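Local coordinates for pirin-like protein YhaK (Escherichia coli, PDB 2VEC) that is of unknown function, lacks quercetin 2,3-dioxygenase activity, and is a redox-sensitive, monomeric bicupin of the pirin family with a cysteine seen as sulfenic acid, at residues Asp86-Ile91 against Gly174-Arg179; Ala96-Ser101 against Leu135-Leu140; Asn104-Gln107 against Ala113-Leu116. All blocks are in the same frame, centred on the assembly; numbering follows the deposited sequence.

Overall arrangement
Strand 85-93 ties the three contacts together, since both of its flanking strands, 135-143 and 112-116, take part in the other two. Contacts 2 and 3 lie about 7 Å apart, centre to centre, inside the N-terminal cupin, where each bridges its two facing sheets. Contact 1, with its centre about 12 Å from that of contact 2 and about 9 Å from that of contact 3, lies on the outer side of the same strand and joins the first cupin to the second. Side chains alternate along 85-93: Asn89 and Ile91 touch Tyr98 inside, whereas Leu88 meets the other domain. Cys145, observed as sulfenic acid, follows strand 135-143 closely in sequence.

Contact 1 (Asp86-Ile91 against Gly174-Arg179); sequences DILNVI and GSLQLR
Asp86 and Leu88 face Leu178 and Leu176 in opposite chain directions, with CA atoms 8.8 Å apart for Asp86 and Leu178 and 9.6 Å apart for Leu88 and Leu176, a spacing that side chains rather than backbone bonds must bridge. At one end a salt bridge does so. Arg179 presents the side of its guanidinium to the carboxylate: NE donates to Asp86 OD2 at 2.8 Å, and NH2 donates to Asp86 OD1, also at 2.8 Å. Both oxygens use their syn lone pairs, both bonds are close to straight (167° and 172°), and the two planar groups are nearly coplanar, only 10° apart. Two parallel grips of this kind fix the rotation of each group. The arginine chain, extended from CG to NE, crosses the aspartate side chain at about a right angle, while its guanidinium lies nearly in the carboxylate plane. A water reinforces the join, giving a hydrogen bond to Asp86 OD2 (2.8 Å) and accepting one from the backbone N of Arg179 (3.0 Å). Thr118 bonds to both partners as well, through its N to Asp86 OD1 and its O to Arg179 NH2, while Gln180 reaches Asp86 OD2. Such a buried, multiply bonded carboxylate is probably ionised. Further along, contact is purely apolar: Leu88 CD1 lies 4.0 Å from Leu176 CD1 and 4.4 Å from Leu178 CD2, with Ala167 packed against all three leucines. A charged pair beside a leucine cluster here joins the two domains of a bicupin, linking a central strand of the first cupin to the short edge strand 176-177 of the second and the loop that follows it.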
ATOM      1  N   ASP A  86      -5.362  10.616  -2.060  1.00 27.20           N
ATOM      2  CA  ASP A  86      -5.895   9.499  -2.823  1.00 26.82           C
ATOM      3  C   ASP A  86      -5.699   8.255  -2.019  1.00 26.80           C
ATOM      4  O   ASP A  86      -4.769   8.166  -1.208  1.00 25.51           O
ATOM      5  CB  ASP A  86      -5.166   9.372  -4.146  1.00 25.24           C
ATOM      6  CG  ASP A  86      -5.489  10.550  -5.078  1.00 27.16           C
ATOM      7  OD1 ASP A  86      -6.574  11.167  -4.918  1.00 28.91           O
ATOM      8  OD2 ASP A  86      -4.665  10.844  -5.957  1.00 26.53           O
ATOM      9  N   ILE A  87      -6.573   7.284  -2.265  1.00 25.23           N
ATOM     10  CA  ILE A  87      -6.655   6.097  -1.401  1.00 26.66           C
ATOM     11  C   ILE A  87      -6.314   4.888  -2.236  1.00 26.30           C
ATOM     12  O   ILE A  87      -6.925   4.666  -3.277  1.00 27.14           O
ATOM     13  CB  ILE A  87      -8.112   5.935  -0.856  1.00 28.49           C
ATOM     14  CG1 ILE A  87      -8.605   7.196  -0.113  1.00 31.69           C
ATOM     15  CG2 ILE A  87      -8.274   4.676  -0.001  1.00 31.51           C
ATOM     16  CD1 ILE A  87      -7.721   7.663   0.999  1.00 31.62           C
ATOM     17  N   LEU A  88      -5.363   4.084  -1.788  1.00 25.39           N
ATOM     18  CA  LEU A  88      -5.073   2.845  -2.492  1.00 26.35           C
ATOM     19  C   LEU A  88      -5.301   1.687  -1.557  1.00 26.15           C
ATOM     20  O   LEU A  88      -4.665   1.621  -0.494  1.00 26.32           O
ATOM     21  CB  LEU A  88      -3.625   2.872  -2.982  1.00 25.76           C
ATOM     22  CG  LEU A  88      -3.189   1.882  -4.079  1.00 30.20           C
ATOM     23  CD1 LEU A  88      -1.991   2.441  -4.853  1.00 28.62           C
ATOM     24  CD2 LEU A  88      -2.855   0.510  -3.455  1.00 31.13           C
ATOM     25  N   ASN A  89      -6.205   0.777  -1.944  1.00 26.38           N
ATOM     26  CA  ASN A  89      -6.563  -0.375  -1.150  1.00 28.04           C
ATOM     27  C   ASN A  89      -6.001  -1.643  -1.778  1.00 29.27           C
ATOM     28  O   ASN A  89      -6.081  -1.841  -3.009  1.00 29.43           O
ATOM     29  CB  ASN A  89      -8.113  -0.517  -1.034  1.00 30.46           C
ATOM     30  CG  ASN A  89      -8.754   0.654  -0.258  1.00 34.16           C
ATOM     31  OD1 ASN A  89      -8.133   1.232   0.630  1.00 36.13           O
ATOM     32  ND2 ASN A  89      -9.936   1.062  -0.659  1.00 36.23           N
ATOM     33  N   VAL A  90      -5.449  -2.503  -0.944  1.00 27.04           N
ATOM     34  CA  VAL A  90      -4.977  -3.777  -1.383  1.00 27.12           C
ATOM     35  C   VAL A  90      -5.821  -4.748  -0.579  1.00 29.15           C
ATOM     36  O   VAL A  90      -5.733  -4.796   0.652  1.00 29.43           O
ATOM     37  CB  VAL A  90      -3.482  -3.949  -1.058  1.00 25.80           C
ATOM     38  CG1 VAL A  90      -2.978  -5.376  -1.428  1.00 29.10           C
ATOM     39  CG2 VAL A  90      -2.663  -2.835  -1.750  1.00 28.68           C
ATOM     40  N   ILE A  91      -6.707  -5.435  -1.275  1.00 29.26           N
ATOM     41  CA  ILE A  91      -7.550  -6.444  -0.623  1.00 30.68           C
ATOM     42  C   ILE A  91      -6.742  -7.700  -0.350  1.00 30.10           C
ATOM     43  O   ILE A  91      -6.263  -8.354  -1.270  1.00 32.48           O
ATOM     44  CB  ILE A  91      -8.773  -6.826  -1.442  1.00 32.74           C
ATOM     45  CG1 ILE A  91      -9.486  -5.576  -1.997  1.00 34.18           C
ATOM     46  CG2 ILE A  91      -9.746  -7.646  -0.555  1.00 32.28           C
ATOM     47  CD1 ILE A  91      -9.930  -4.578  -0.928  1.00 37.22           C
ATOM     48  N   GLY A 174       1.901  -1.652 -17.066  1.00 36.71           N
ATOM     49  CA  GLY A 174       0.530  -2.050 -16.720  1.00 34.72           C
ATOM     50  C   GLY A 174       0.209  -1.834 -15.242  1.00 31.63           C
ATOM     51  O   GLY A 174      -0.456  -2.656 -14.604  1.00 31.55           O
ATOM     52  N   SER A 175       0.721  -0.746 -14.674  1.00 31.12           N
ATOM     53  CA  SER A 175       0.514  -0.438 -13.249  1.00 28.43           C
ATOM     54  C   SER A 175      -0.613   0.602 -13.114  1.00 28.87           C
ATOM     55  O   SER A 175      -0.929   1.308 -14.090  1.00 29.29           O
ATOM     56  CB  SER A 175       1.810   0.098 -12.600  1.00 28.91           C
ATOM     57  OG  SER A 175       2.342   1.211 -13.317  1.00 28.85           O
ATOM     58  N   LEU A 176      -1.216   0.702 -11.917  1.00 26.85           N
ATOM     59  CA  LEU A 176      -2.160   1.797 -11.591  1.00 26.71           C
ATOM     60  C   LEU A 176      -1.475   3.123 -11.862  1.00 27.29           C
ATOM     61  O   LEU A 176      -0.290   3.293 -11.561  1.00 27.14           O
ATOM     62  CB  LEU A 176      -2.550   1.771 -10.099  1.00 24.78           C
ATOM     63  CG  LEU A 176      -3.288   0.495  -9.616  1.00 23.93           C
ATOM     64  CD1 LEU A 176      -3.180   0.334  -8.055  1.00 25.22           C
ATOM     65  CD2 LEU A 176      -4.789   0.427 -10.094  1.00 23.61           C
ATOM     66  N   GLN A 177      -2.209   4.064 -12.423  1.00 27.70           N
ATOM     67  CA  GLN A 177      -1.609   5.380 -12.716  1.00 29.04           C
ATOM     68  C   GLN A 177      -1.863   6.299 -11.529  1.00 27.63           C
ATOM     69  O   GLN A 177      -3.011   6.565 -11.187  1.00 28.01           O
ATOM     70  CB  GLN A 177      -2.223   5.955 -13.974  1.00 31.34           C
ATOM     71  CG  GLN A 177      -1.731   7.346 -14.297  1.00 32.61           C
ATOM     72  CD  GLN A 177      -2.309   7.800 -15.611  1.00 39.74           C
ATOM     73  OE1 GLN A 177      -2.017   7.218 -16.643  1.00 43.61           O
ATOM     74  NE2 GLN A 177      -3.198   8.782 -15.567  1.00 42.90           N
ATOM     75  N   LEU A 178      -0.796   6.831 -10.939  1.00 27.60           N
ATOM     76  CA  LEU A 178      -0.915   7.789  -9.832  1.00 25.79           C
ATOM     77  C   LEU A 178      -0.749   9.227 -10.305  1.00 27.99           C
ATOM     78  O   LEU A 178      -0.040   9.496 -11.283  1.00 28.42           O
ATOM     79  CB  LEU A 178       0.158   7.487  -8.787  1.00 24.06           C
ATOM     80  CG  LEU A 178       0.105   6.098  -8.131  1.00 26.34           C
ATOM     81  CD1 LEU A 178       1.358   5.979  -7.195  1.00 24.67           C
ATOM     82  CD2 LEU A 178      -1.161   5.911  -7.347  1.00 23.47           C
ATOM     83  N   ARG A 179      -1.381  10.168  -9.611  1.00 27.30           N
ATOM     84  CA  ARG A 179      -1.108  11.576  -9.875  1.00 28.67           C
ATOM     85  C   ARG A 179      -0.090  12.147  -8.867  1.00 29.06           C
ATOM     86  O   ARG A 179       0.045  13.368  -8.748  1.00 30.06           O
ATOM     87  CB  ARG A 179      -2.404  12.391  -9.896  1.00 30.11           C
ATOM     88  CG  ARG A 179      -3.261  12.265  -8.665  1.00 30.80           C
ATOM     89  CD  ARG A 179      -4.438  13.176  -8.795  1.00 30.45           C
ATOM     90  NE  ARG A 179      -5.409  12.919  -7.742  1.00 31.86           N
ATOM     91  CZ  ARG A 179      -6.620  13.463  -7.688  1.00 31.39           C
ATOM     92  NH1 ARG A 179      -7.034  14.348  -8.627  1.00 29.96           N
ATOM     93  NH2 ARG A 179      -7.408  13.126  -6.667  1.00 32.75           N
TER
HETATM   94  O   HOH W   1      -3.115   9.033  -7.475  1.00 23.36           O

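Contact 2 (Ala96-Ser101 against Leu135-Leu140); sequences AEYRDS and LTRMQL
Ala96 and Leu135 supply the apolar part of the contact. The methyl CB of Ala96 sits against the forked end of Leu135, 3.5 Å from CD2 and 3.9 Å from CD1, so both branches of the leucine receive it. Leu135 CG stands anti to its own backbone N (chi1 162°), which sends the fork across to the facing strand.

The polar part is indirect. Tyr98 OH approaches the edge of the Arg137 guanidinium near its plane and comes within 4.2 Å of Arg137 CD, yet the two form no hydrogen bond with each other. Instead they share a partner: Glu126 OE2 takes a hydrogen bond with the tyrosine hydroxyl and a salt bridge with Arg137 NE. A bend at chi2 (101°) turns the arginine head, whose plane is inclined by 37° to the phenol ring. Asn67 OD1 is hydrogen-bonded to Arg137 NH1, and Gln139 NE2 lies over one guanidinium face, 3.6 Å above the plane and toward its rim. The buried charge is therefore probably well compensated.

Strands 95-100 and 135-143 belong to different sheets, and their meeting through inward side chains is the beta-sandwich packing of a cupin barrel, here with a polar network in its interior.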
ATOM      1  N   ALA A  96     -15.154  -6.557  -1.119  1.00 46.56           N
ATOM      2  CA  ALA A  96     -15.724  -5.323  -0.635  1.00 47.15           C
ATOM      3  C   ALA A  96     -16.281  -4.519  -1.790  1.00 47.92           C
ATOM      4  O   ALA A  96     -15.813  -4.645  -2.923  1.00 46.85           O
ATOM      5  CB  ALA A  96     -14.649  -4.521   0.080  1.00 44.91           C
ATOM      6  N   GLU A  97     -17.275  -3.685  -1.496  1.00 49.92           N
ATOM      7  CA  GLU A  97     -17.770  -2.711  -2.469  1.00 50.66           C
ATOM      8  C   GLU A  97     -17.477  -1.280  -1.988  1.00 48.36           C
ATOM      9  O   GLU A  97     -17.593  -0.983  -0.797  1.00 48.11           O
ATOM     10  CB  GLU A  97     -19.265  -2.936  -2.761  1.00 53.81           C
ATOM     11  CG  GLU A  97     -19.859  -1.873  -3.646  1.00 57.50           C
ATOM     12  CD  GLU A  97     -21.062  -2.313  -4.431  1.00 65.08           C
ATOM     13  OE1 GLU A  97     -21.937  -3.024  -3.883  1.00 68.64           O
ATOM     14  OE2 GLU A  97     -21.143  -1.912  -5.614  1.00 68.69           O
ATOM     15  N   TYR A  98     -17.082  -0.413  -2.924  1.00 47.74           N
ATOM     16  CA  TYR A  98     -16.692   0.972  -2.631  1.00 46.82           C
ATOM     17  C   TYR A  98     -17.622   1.896  -3.375  1.00 49.27           C
ATOM     18  O   TYR A  98     -17.718   1.803  -4.589  1.00 50.91           O
ATOM     19  CB  TYR A  98     -15.232   1.223  -3.062  1.00 44.22           C
ATOM     20  CG  TYR A  98     -14.318   0.372  -2.244  1.00 42.47           C
ATOM     21  CD1 TYR A  98     -13.800   0.848  -1.053  1.00 39.26           C
ATOM     22  CD2 TYR A  98     -14.057  -0.945  -2.613  1.00 41.86           C
ATOM     23  CE1 TYR A  98     -13.006   0.033  -0.256  1.00 39.86           C
ATOM     24  CE2 TYR A  98     -13.249  -1.755  -1.838  1.00 41.75           C
ATOM     25  CZ  TYR A  98     -12.745  -1.266  -0.651  1.00 38.86           C
ATOM     26  OH  TYR A  98     -11.961  -2.061   0.139  1.00 41.19           O
ATOM     27  N   ARG A  99     -18.338   2.755  -2.656  1.00 50.87           N
ATOM     28  CA  ARG A  99     -19.286   3.659  -3.303  1.00 53.14           C
ATOM     29  C   ARG A  99     -18.996   5.096  -2.932  1.00 52.00           C
ATOM     30  O   ARG A  99     -18.480   5.376  -1.846  1.00 51.67           O
ATOM     31  CB  ARG A  99     -20.734   3.308  -2.931  1.00 56.75           C
ATOM     32  CG  ARG A  99     -21.124   1.884  -3.268  1.00 59.38           C
ATOM     33  CD  ARG A  99     -22.640   1.632  -3.129  1.00 63.96           C
ATOM     34  NE  ARG A  99     -23.034   0.423  -3.851  1.00 71.45           N
ATOM     35  CZ  ARG A  99     -23.995  -0.415  -3.457  1.00 77.84           C
ATOM     36  NH1 ARG A  99     -24.668  -0.179  -2.329  1.00 82.23           N
ATOM     37  NH2 ARG A  99     -24.286  -1.499  -4.182  1.00 78.99           N
ATOM     38  N   ASP A 100     -19.324   6.017  -3.829  1.00 51.99           N
ATOM     39  CA  ASP A 100     -19.180   7.417  -3.490  1.00 51.61           C
ATOM     40  C   ASP A 100     -20.494   8.172  -3.665  1.00 55.30           C
ATOM     41  O   ASP A 100     -21.446   7.638  -4.227  1.00 57.25           O
ATOM     42  CB  ASP A 100     -17.989   8.062  -4.218  1.00 49.00           C
ATOM     43  CG  ASP A 100     -18.255   8.381  -5.681  1.00 50.18           C
ATOM     44  OD1 ASP A 100     -19.421   8.544  -6.123  1.00 53.05           O
ATOM     45  OD2 ASP A 100     -17.252   8.544  -6.403  1.00 48.20           O
ATOM     46  N   SER A 101     -20.554   9.398  -3.165  1.00 56.14           N
ATOM     47  CA  SER A 101     -21.799  10.168  -3.225  1.00 60.43           C
ATOM     48  C   SER A 101     -22.202  10.629  -4.632  1.00 62.60           C
ATOM     49  O   SER A 101     -23.294  11.170  -4.811  1.00 65.77           O
ATOM     50  CB  SER A 101     -21.775  11.338  -2.237  1.00 61.37           C
ATOM     51  OG  SER A 101     -20.559  12.060  -2.293  1.00 57.35           O
ATOM     52  N   LEU A 135     -13.670  -9.442   6.018  1.00 49.17           N
ATOM     53  CA  LEU A 135     -12.785  -8.752   5.016  1.00 45.38           C
ATOM     54  C   LEU A 135     -11.522  -8.105   5.629  1.00 42.33           C
ATOM     55  O   LEU A 135     -11.605  -7.438   6.659  1.00 43.07           O
ATOM     56  CB  LEU A 135     -13.560  -7.645   4.283  1.00 45.57           C
ATOM     57  CG  LEU A 135     -12.838  -6.520   3.514  1.00 43.80           C
ATOM     58  CD1 LEU A 135     -12.353  -6.927   2.115  1.00 41.54           C
ATOM     59  CD2 LEU A 135     -13.756  -5.313   3.380  1.00 46.02           C
ATOM     60  N   THR A 136     -10.355  -8.273   4.980  1.00 39.16           N
ATOM     61  CA  THR A 136      -9.102  -7.674   5.440  1.00 35.39           C
ATOM     62  C   THR A 136      -8.460  -6.886   4.297  1.00 33.41           C
ATOM     63  O   THR A 136      -8.340  -7.380   3.185  1.00 31.88           O
ATOM     64  CB  THR A 136      -8.066  -8.719   5.899  1.00 35.90           C
ATOM     65  OG1 THR A 136      -8.637  -9.592   6.878  1.00 36.33           O
ATOM     66  CG2 THR A 136      -6.796  -8.009   6.513  1.00 34.35           C
ATOM     67  N   ARG A 137      -8.065  -5.658   4.556  1.00 31.36           N
ATOM     68  CA  ARG A 137      -7.479  -4.894   3.482  1.00 31.08           C
ATOM     69  C   ARG A 137      -6.489  -3.885   4.017  1.00 30.00           C
ATOM     70  O   ARG A 137      -6.662  -3.382   5.124  1.00 31.17           O
ATOM     71  CB  ARG A 137      -8.539  -4.223   2.623  1.00 33.41           C
ATOM     72  CG  ARG A 137      -9.417  -3.225   3.320  1.00 35.89           C
ATOM     73  CD  ARG A 137      -8.956  -1.832   2.998  1.00 38.20           C
ATOM     74  NE  ARG A 137      -9.774  -0.895   3.778  1.00 40.80           N
ATOM     75  CZ  ARG A 137      -9.378  -0.323   4.906  1.00 38.57           C
ATOM     76  NH1 ARG A 137      -8.167  -0.571   5.384  1.00 33.98           N
ATOM     77  NH2 ARG A 137     -10.192   0.516   5.530  1.00 40.27           N
ATOM     78  N   MET A 138      -5.458  -3.622   3.231  1.00 27.52           N
ATOM     79  CA  MET A 138      -4.438  -2.647   3.608  1.00 25.37           C
ATOM     80  C   MET A 138      -4.757  -1.412   2.779  1.00 26.04           C
ATOM     81  O   MET A 138      -5.295  -1.524   1.672  1.00 26.65           O
ATOM     82  CB  MET A 138      -3.067  -3.198   3.298  1.00 25.86           C
ATOM     83  CG  MET A 138      -1.936  -2.179   3.453  1.00 23.25           C
ATOM     84  SD  MET A 138      -0.329  -2.989   3.567  1.00 27.20           S
ATOM     85  CE  MET A 138      -0.413  -3.789   5.186  1.00 27.01           C
ATOM     86  N   GLN A 139      -4.517  -0.244   3.351  1.00 24.92           N
ATOM     87  CA  GLN A 139      -4.942   1.016   2.714  1.00 25.25           C
ATOM     88  C   GLN A 139      -3.829   1.986   2.901  1.00 24.70           C
ATOM     89  O   GLN A 139      -3.271   2.070   4.012  1.00 24.96           O
ATOM     90  CB  GLN A 139      -6.242   1.509   3.371  1.00 25.78           C
ATOM     91  CG  GLN A 139      -6.704   2.866   2.848  1.00 27.19           C
ATOM     92  CD  GLN A 139      -8.013   3.293   3.434  1.00 30.97           C
ATOM     93  OE1 GLN A 139      -8.040   4.038   4.404  1.00 32.40           O
ATOM     94  NE2 GLN A 139      -9.112   2.815   2.864  1.00 29.47           N
ATOM     95  N   LEU A 140      -3.462   2.686   1.819  1.00 24.72           N
ATOM     96  CA  LEU A 140      -2.470   3.746   1.841  1.00 24.12           C
ATOM     97  C   LEU A 140      -3.188   5.057   1.501  1.00 23.28           C
ATOM     98  O   LEU A 140      -4.097   5.037   0.656  1.00 23.95           O
ATOM     99  CB  LEU A 140      -1.429   3.476   0.723  1.00 24.40           C
ATOM    100  CG  LEU A 140      -0.294   2.456   0.893  1.00 29.32           C
ATOM    101  CD1 LEU A 140      -0.754   1.069   1.321  1.00 34.45           C
ATOM    102  CD2 LEU A 140       0.484   2.362  -0.434  1.00 25.90           C
TER

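Contact 3 (Asn104-Gln107 against Ala113-Leu116); sequences NHVQ and ALLL
Val106 sets CG1 between its backbone N and carbonyl carbon (chi1 60°), and Leu114 sets CG anti to its backbone N (chi1 162°); with both CB atoms already directed across the gap, these torsions bring the two side chains end to end. The valine branch CG1 makes the touch. It lies 3.6 Å from Leu114 CD1 and 4.1 Å from Leu114 CD2, one methyl closer than the other. Leu116 adds a looser second wall: its CB does not point straight at the partner strand, but the end of the chain bends nearer, and CD2 stands 4.5 Å from Val106 CG1. No hydrogen bond crosses between the segments, and the CA atoms of Val106 and Leu114 are 8.8 Å apart, a separation that belongs to facing sheets rather than to neighbours within one. Each backbone is in fact bonded elsewhere, Val106 to Tyr98 in one sheet, Leu114 and Leu116 to Asn89 and Ile87 in the other. Tyr98 also touches both Val106 and Leu114, adding an aromatic side chain to the apolar cluster, and Ile153 packs on Val106 and Leu116 from strand 153-157. Both 105-109 and 153-157 are outermost strands of their sheets, which places this cluster at a margin of the domain and agrees with the partial exposure of Val106. Two strands so close in sequence might have formed a hairpin; instead the chain turns over from one sheet to the other and they meet face to face, as in a beta-arch, joining the two sheets of the N-terminal cupin sandwich near one edge.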
ATOM      1  N   ASN A 104     -20.562   6.640  -8.300  1.00 61.03           N
ATOM      2  CA  ASN A 104     -19.494   5.734  -8.735  1.00 58.45           C
ATOM      3  C   ASN A 104     -19.360   4.537  -7.800  1.00 57.66           C
ATOM      4  O   ASN A 104     -19.512   4.672  -6.585  1.00 58.18           O
ATOM      5  CB  ASN A 104     -18.156   6.447  -8.839  1.00 55.52           C
ATOM      6  CG  ASN A 104     -18.199   7.646  -9.747  1.00 56.32           C
ATOM      7  OD1 ASN A 104     -17.822   8.741  -9.343  1.00 57.51           O
ATOM      8  ND2 ASN A 104     -18.642   7.449 -10.985  1.00 55.66           N
ATOM      9  N   HIS A 105     -19.115   3.363  -8.375  1.00 56.92           N
ATOM     10  CA  HIS A 105     -19.005   2.137  -7.585  1.00 55.71           C
ATOM     11  C   HIS A 105     -18.024   1.159  -8.212  1.00 53.48           C
ATOM     12  O   HIS A 105     -17.834   1.133  -9.436  1.00 53.51           O
ATOM     13  CB  HIS A 105     -20.367   1.472  -7.412  1.00 58.85           C
ATOM     14  CG  HIS A 105     -21.059   1.190  -8.707  1.00 62.53           C
ATOM     15  ND1 HIS A 105     -20.890   0.009  -9.398  1.00 64.83           N
ATOM     16  CD2 HIS A 105     -21.894   1.950  -9.457  1.00 65.66           C
ATOM     17  CE1 HIS A 105     -21.604   0.047 -10.510  1.00 67.29           C
ATOM     18  NE2 HIS A 105     -22.222   1.215 -10.570  1.00 68.03           N
ATOM     19  N   VAL A 106     -17.414   0.344  -7.352  1.00 51.03           N
ATOM     20  CA  VAL A 106     -16.484  -0.672  -7.785  1.00 48.27           C
ATOM     21  C   VAL A 106     -16.434  -1.716  -6.683  1.00 47.30           C
ATOM     22  O   VAL A 106     -16.543  -1.382  -5.510  1.00 46.52           O
ATOM     23  CB  VAL A 106     -15.075  -0.046  -8.063  1.00 46.95           C
ATOM     24  CG1 VAL A 106     -14.487   0.627  -6.791  1.00 43.26           C
ATOM     25  CG2 VAL A 106     -14.115  -1.074  -8.659  1.00 46.45           C
ATOM     26  N   GLN A 107     -16.282  -2.974  -7.073  1.00 47.64           N
ATOM     27  CA  GLN A 107     -16.076  -4.080  -6.136  1.00 48.41           C
ATOM     28  C   GLN A 107     -14.638  -4.566  -6.254  1.00 46.10           C
ATOM     29  O   GLN A 107     -14.086  -4.614  -7.357  1.00 46.23           O
ATOM     30  CB  GLN A 107     -16.977  -5.268  -6.487  1.00 50.76           C
ATOM     31  CG  GLN A 107     -18.455  -4.994  -6.532  1.00 55.05           C
ATOM     32  CD  GLN A 107     -19.223  -6.229  -7.048  1.00 58.27           C
ATOM     33  OE1 GLN A 107     -18.791  -7.367  -6.832  1.00 60.69           O
ATOM     34  NE2 GLN A 107     -20.333  -6.006  -7.740  1.00 64.22           N
ATOM     35  N   ALA A 113      -5.768  -4.694  -6.195  1.00 26.87           N
ATOM     36  CA  ALA A 113      -5.472  -3.376  -5.655  1.00 26.78           C
ATOM     37  C   ALA A 113      -6.387  -2.349  -6.348  1.00 28.34           C
ATOM     38  O   ALA A 113      -6.662  -2.438  -7.565  1.00 30.18           O
ATOM     39  CB  ALA A 113      -3.967  -3.031  -5.876  1.00 24.86           C
ATOM     40  N   LEU A 114      -6.859  -1.387  -5.574  1.00 27.36           N
ATOM     41  CA  LEU A 114      -7.833  -0.409  -6.047  1.00 29.00           C
ATOM     42  C   LEU A 114      -7.277   0.978  -5.736  1.00 28.66           C
ATOM     43  O   LEU A 114      -6.881   1.216  -4.588  1.00 28.24           O
ATOM     44  CB  LEU A 114      -9.142  -0.633  -5.273  1.00 30.46           C
ATOM     45  CG  LEU A 114     -10.238   0.448  -5.217  1.00 32.31           C
ATOM     46  CD1 LEU A 114     -10.865   0.680  -6.610  1.00 35.73           C
ATOM     47  CD2 LEU A 114     -11.318   0.008  -4.280  1.00 34.48           C
ATOM     48  N   LEU A 115      -7.306   1.886  -6.706  1.00 27.66           N
ATOM     49  CA  LEU A 115      -6.974   3.278  -6.444  1.00 26.74           C
ATOM     50  C   LEU A 115      -8.214   4.176  -6.607  1.00 27.27           C
ATOM     51  O   LEU A 115      -8.874   4.174  -7.644  1.00 28.47           O
ATOM     52  CB  LEU A 115      -5.837   3.762  -7.366  1.00 27.30           C
ATOM     53  CG  LEU A 115      -5.437   5.230  -7.174  1.00 26.65           C
ATOM     54  CD1 LEU A 115      -4.654   5.443  -5.861  1.00 22.88           C
ATOM     55  CD2 LEU A 115      -4.610   5.767  -8.346  1.00 27.25           C
ATOM     56  N   LEU A 116      -8.545   4.933  -5.568  1.00 26.72           N
ATOM     57  CA  LEU A 116      -9.603   5.953  -5.669  1.00 27.82           C
ATOM     58  C   LEU A 116      -8.938   7.307  -5.662  1.00 27.55           C
ATOM     59  O   LEU A 116      -8.279   7.654  -4.680  1.00 26.43           O
ATOM     60  CB  LEU A 116     -10.566   5.815  -4.473  1.00 28.54           C
ATOM     61  CG  LEU A 116     -11.202   4.431  -4.317  1.00 29.33           C
ATOM     62  CD1 LEU A 116     -11.970   4.352  -2.995  1.00 34.34           C
ATOM     63  CD2 LEU A 116     -12.149   4.198  -5.504  1.00 27.85           C
TER